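PDB 2XGR: SPD1 nuclease from Streptococcus pyogenes, which probably cleaves DNA as a secreted, metal-dependent endonuclease of the His-Me finger class, encoded by a prophage. Local coordinates for residues A[52-64]-A[74-86]. Residues are numbered along the deposited sequence; the frame is centred on the assembly and turned at random.
Sequences KLLPFTANYQLQL and TFSHIQLQDRHET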
# COMPACT_ATOMS: atom_id res chain seq x y z
N LYS A 52 -10.10 12.01 -0.30
CA LYS A 52 -9.27 10.87 -0.68
C LYS A 52 -9.51 9.58 0.06
O LYS A 52 -8.95 8.55 -0.38
CB LYS A 52 -7.80 11.22 -0.50
CG LYS A 52 -7.34 12.37 -1.43
CD LYS A 52 -5.84 12.57 -1.22
CE LYS A 52 -5.30 13.78 -2.05
NZ LYS A 52 -3.82 13.98 -1.86
N LEU A 53 -10.32 9.61 1.11
CA LEU A 53 -10.35 8.52 2.11
C LEU A 53 -11.67 7.76 1.99
O LEU A 53 -12.64 8.23 1.30
CB LEU A 53 -10.24 9.11 3.51
CG LEU A 53 -9.13 10.21 3.67
CD1 LEU A 53 -9.06 10.65 5.11
CD2 LEU A 53 -7.80 9.51 3.26
N LEU A 54 -11.72 6.60 2.63
CA LEU A 54 -13.02 5.88 2.81
C LEU A 54 -13.82 6.64 3.91
O LEU A 54 -13.21 7.27 4.81
CB LEU A 54 -12.75 4.45 3.24
CG LEU A 54 -12.20 3.60 2.10
CD1 LEU A 54 -11.84 2.23 2.66
CD2 LEU A 54 -13.26 3.47 0.99
N PRO A 55 -15.18 6.61 3.82
CA PRO A 55 -15.97 7.21 4.93
C PRO A 55 -15.62 6.54 6.27
O PRO A 55 -15.31 5.36 6.33
CB PRO A 55 -17.43 6.89 4.53
CG PRO A 55 -17.42 6.90 3.02
CD PRO A 55 -16.06 6.08 2.75
N PHE A 56 -15.56 7.31 7.34
CA PHE A 56 -15.19 6.73 8.62
C PHE A 56 -16.49 6.26 9.28
O PHE A 56 -17.27 7.08 9.79
CB PHE A 56 -14.56 7.77 9.49
CG PHE A 56 -14.21 7.27 10.85
CD1 PHE A 56 -13.43 6.13 11.00
CD2 PHE A 56 -14.62 7.94 11.97
CE1 PHE A 56 -13.14 5.60 12.23
CE2 PHE A 56 -14.25 7.45 13.24
CZ PHE A 56 -13.50 6.27 13.35
N THR A 57 -16.69 4.96 9.30
CA THR A 57 -17.91 4.34 9.84
C THR A 57 -17.58 3.66 11.18
O THR A 57 -18.47 3.13 11.82
CB THR A 57 -18.43 3.23 8.95
OG1 THR A 57 -17.37 2.25 8.74
CG2 THR A 57 -18.81 3.84 7.63
N ALA A 58 -16.30 3.62 11.55
CA ALA A 58 -15.77 2.76 12.64
C ALA A 58 -16.12 1.28 12.47
O ALA A 58 -16.17 0.49 13.46
CB ALA A 58 -16.20 3.31 14.10
N ASN A 59 -16.09 0.84 11.20
CA ASN A 59 -16.11 -0.59 10.86
C ASN A 59 -14.99 -0.80 9.85
O ASN A 59 -14.72 0.10 9.05
CB ASN A 59 -17.45 -0.99 10.20
CG ASN A 59 -18.63 -0.90 11.17
OD1 ASN A 59 -19.59 -0.23 10.88
ND2 ASN A 59 -18.53 -1.56 12.26
N TYR A 60 -14.40 -1.99 9.88
CA TYR A 60 -13.44 -2.40 8.84
C TYR A 60 -14.14 -2.29 7.48
O TYR A 60 -15.28 -2.78 7.33
CB TYR A 60 -13.07 -3.86 9.10
CG TYR A 60 -12.26 -4.52 8.00
CD1 TYR A 60 -10.86 -4.45 8.05
CD2 TYR A 60 -12.88 -5.05 6.87
CE1 TYR A 60 -10.10 -5.09 7.13
CE2 TYR A 60 -12.08 -5.67 5.86
CZ TYR A 60 -10.72 -5.66 6.01
OH TYR A 60 -9.96 -6.30 5.04
N GLN A 61 -13.40 -1.80 6.47
CA GLN A 61 -13.91 -1.76 5.09
C GLN A 61 -12.77 -2.06 4.14
O GLN A 61 -11.64 -1.54 4.34
CB GLN A 61 -14.33 -0.32 4.71
CG GLN A 61 -15.36 0.34 5.56
CD GLN A 61 -15.36 1.85 5.36
OE1 GLN A 61 -15.68 2.34 4.28
NE2 GLN A 61 -15.12 2.57 6.42
N LEU A 62 -13.07 -2.78 3.06
CA LEU A 62 -12.12 -2.95 1.98
C LEU A 62 -12.89 -2.69 0.71
O LEU A 62 -13.91 -3.28 0.47
CB LEU A 62 -11.58 -4.37 2.01
CG LEU A 62 -10.69 -4.80 0.84
CD1 LEU A 62 -9.37 -4.01 0.90
CD2 LEU A 62 -10.44 -6.32 0.92
N GLN A 63 -12.41 -1.72 -0.06
CA GLN A 63 -13.05 -1.38 -1.33
C GLN A 63 -12.07 -1.66 -2.47
O GLN A 63 -10.96 -1.14 -2.44
CB GLN A 63 -13.52 0.08 -1.22
CG GLN A 63 -14.53 0.42 -2.34
CD GLN A 63 -15.58 1.50 -1.95
OE1 GLN A 63 -16.16 2.11 -2.85
NE2 GLN A 63 -15.79 1.76 -0.64
N LEU A 64 -12.47 -2.41 -3.50
CA LEU A 64 -11.57 -2.74 -4.57
C LEU A 64 -12.07 -2.06 -5.84
O LEU A 64 -13.22 -2.25 -6.20
CB LEU A 64 -11.57 -4.24 -4.79
CG LEU A 64 -11.05 -5.09 -3.61
CD1 LEU A 64 -11.15 -6.62 -3.90
CD2 LEU A 64 -9.64 -4.65 -3.27
N THR A 74 -7.42 -1.51 -10.63
CA THR A 74 -7.43 -0.04 -10.62
C THR A 74 -7.16 0.61 -9.28
O THR A 74 -6.61 1.72 -9.25
CB THR A 74 -8.74 0.53 -11.21
OG1 THR A 74 -9.88 0.02 -10.53
CG2 THR A 74 -8.82 0.07 -12.71
N PHE A 75 -7.60 -0.01 -8.17
CA PHE A 75 -7.08 0.43 -6.84
C PHE A 75 -7.50 -0.57 -5.79
O PHE A 75 -8.48 -1.27 -5.98
CB PHE A 75 -7.63 1.84 -6.41
CG PHE A 75 -9.13 1.88 -6.18
CD1 PHE A 75 -9.70 1.63 -4.89
CD2 PHE A 75 -9.99 2.27 -7.23
CE1 PHE A 75 -11.14 1.67 -4.72
CE2 PHE A 75 -11.36 2.38 -7.02
CZ PHE A 75 -11.94 2.08 -5.79
N SER A 76 -6.90 -0.48 -4.60
CA SER A 76 -7.43 -1.25 -3.47
C SER A 76 -7.32 -0.31 -2.23
O SER A 76 -6.32 0.40 -2.05
CB SER A 76 -6.50 -2.45 -3.28
OG SER A 76 -6.97 -3.19 -2.14
N HIS A 77 -8.40 -0.20 -1.45
CA HIS A 77 -8.53 0.85 -0.43
C HIS A 77 -9.08 0.22 0.84
O HIS A 77 -10.15 -0.44 0.81
CB HIS A 77 -9.48 1.93 -0.92
CG HIS A 77 -9.30 3.29 -0.26
ND1 HIS A 77 -8.76 3.51 0.99
CD2 HIS A 77 -9.74 4.50 -0.71
CE1 HIS A 77 -8.78 4.83 1.24
NE2 HIS A 77 -9.41 5.43 0.24
N ILE A 78 -8.31 0.29 1.94
CA ILE A 78 -8.77 -0.34 3.18
C ILE A 78 -8.87 0.69 4.30
O ILE A 78 -8.14 1.71 4.32
CB ILE A 78 -7.80 -1.51 3.52
CG1 ILE A 78 -8.38 -2.47 4.60
CG2 ILE A 78 -6.37 -1.00 3.94
CD1 ILE A 78 -7.53 -3.82 4.69
N GLN A 79 -9.74 0.41 5.26
CA GLN A 79 -9.72 1.22 6.48
C GLN A 79 -9.88 0.21 7.62
O GLN A 79 -10.84 -0.58 7.63
CB GLN A 79 -10.81 2.30 6.40
CG GLN A 79 -10.65 3.32 7.54
CD GLN A 79 -11.66 4.41 7.48
OE1 GLN A 79 -12.57 4.44 8.33
NE2 GLN A 79 -11.54 5.30 6.47
N LEU A 80 -8.85 0.11 8.48
CA LEU A 80 -8.85 -1.03 9.45
C LEU A 80 -8.18 -0.63 10.75
O LEU A 80 -7.40 0.37 10.79
CB LEU A 80 -8.17 -2.30 8.82
CG LEU A 80 -6.62 -2.31 8.87
CD1 LEU A 80 -6.04 -3.74 8.70
CD2 LEU A 80 -6.01 -1.30 7.73
N GLN A 81 -8.43 -1.44 11.79
CA GLN A 81 -7.57 -1.48 12.98
C GLN A 81 -6.71 -2.71 13.03
O GLN A 81 -6.93 -3.70 12.33
CB GLN A 81 -8.44 -1.41 14.27
CG GLN A 81 -9.42 -0.20 14.29
CD GLN A 81 -10.28 -0.27 15.56
OE1 GLN A 81 -10.97 -1.25 15.75
NE2 GLN A 81 -10.24 0.75 16.37
N ASP A 82 -5.77 -2.70 13.98
CA ASP A 82 -4.85 -3.81 14.18
C ASP A 82 -5.64 -5.11 14.36
O ASP A 82 -5.29 -6.14 13.76
CB ASP A 82 -4.02 -3.58 15.43
CG ASP A 82 -3.07 -4.75 15.74
OD1 ASP A 82 -2.15 -5.01 14.99
OD2 ASP A 82 -3.31 -5.46 16.70
N ARG A 83 -6.80 -4.99 15.02
CA ARG A 83 -7.58 -6.22 15.35
C ARG A 83 -8.14 -6.93 14.14
O ARG A 83 -8.57 -8.09 14.21
CB ARG A 83 -8.77 -5.92 16.28
CG ARG A 83 -9.86 -5.05 15.69
CD ARG A 83 -10.75 -4.50 16.81
NE ARG A 83 -9.99 -3.55 17.66
CZ ARG A 83 -10.49 -2.85 18.68
NH1 ARG A 83 -11.75 -3.03 19.05
NH2 ARG A 83 -9.73 -1.99 19.35
N HIS A 84 -8.22 -6.18 13.02
CA HIS A 84 -8.84 -6.74 11.82
C HIS A 84 -7.89 -7.43 10.88
O HIS A 84 -8.34 -7.97 9.87
CB HIS A 84 -9.53 -5.67 11.03
CG HIS A 84 -10.47 -4.82 11.80
ND1 HIS A 84 -11.68 -5.31 12.31
CD2 HIS A 84 -10.45 -3.49 12.07
CE1 HIS A 84 -12.30 -4.33 12.97
NE2 HIS A 84 -11.60 -3.21 12.79
N GLU A 85 -6.60 -7.41 11.18
CA GLU A 85 -5.61 -7.94 10.30
C GLU A 85 -5.74 -9.45 10.18
O GLU A 85 -6.24 -10.05 11.05
CB GLU A 85 -4.18 -7.63 10.79
CG GLU A 85 -3.75 -6.21 10.64
CD GLU A 85 -2.26 -5.96 10.93
OE1 GLU A 85 -1.58 -6.87 11.28
OE2 GLU A 85 -1.84 -4.82 10.90
N THR A 86 -5.24 -9.98 9.08
CA THR A 86 -5.12 -11.41 8.87
C THR A 86 -3.67 -11.88 9.07
O THR A 86 -2.83 -11.73 8.21
CB THR A 86 -5.64 -11.71 7.44
OG1 THR A 86 -7.03 -11.28 7.35
CG2 THR A 86 -5.55 -13.19 7.18
O HOH W 1 -14.30 3.00 9.44
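Leu54 sets its CG squarely over one face of the His77 imidazole, 3.6 Å from the ring centroid, a CH-pi contact in which the two side chains run past each other in opposite directions. At the ring's rim, His77 NE2 donates to Lys52 O (3.2 Å), meeting a lone pair in the carbonyl plane; Gln200 also donates to this oxygen. With CG anti to the backbone N (chi1 -170°) and the chain extended, Gln79 reaches from its strand into the 54-57 loop. Its NE2 meets Leu54 O (3.1 Å) from well above the carbonyl plane, a bent bond; its stronger partner is Asp180, whose carboxylate also takes the Leu54 N-H. Gln79 OE1 lies at the edge of the Phe56 ring, 3.3 Å from Phe56 CD1, and doubtfully close to a water that accepts from Thr57 N and donates to Asn59 O. Alongside, Gln61 NE2 gives Pro55 O an almost straight bond (2.8 Å, 178°). Tyr60 lays CB over the His84 face (3.8 Å to the centroid), while its ring rests against Leu80 CB and Ile78 CD1. Between the strands, paired backbone bonds join Gln61 to Gln79 and Gln63 to His77, whose side chains share one face; Ile78 points to the other. The result is an antiparallel beta hairpin, 61-64 with 76-80, at the margin of the large sheet, its His77 and Gln79 face covered by the returning 52-59 loop.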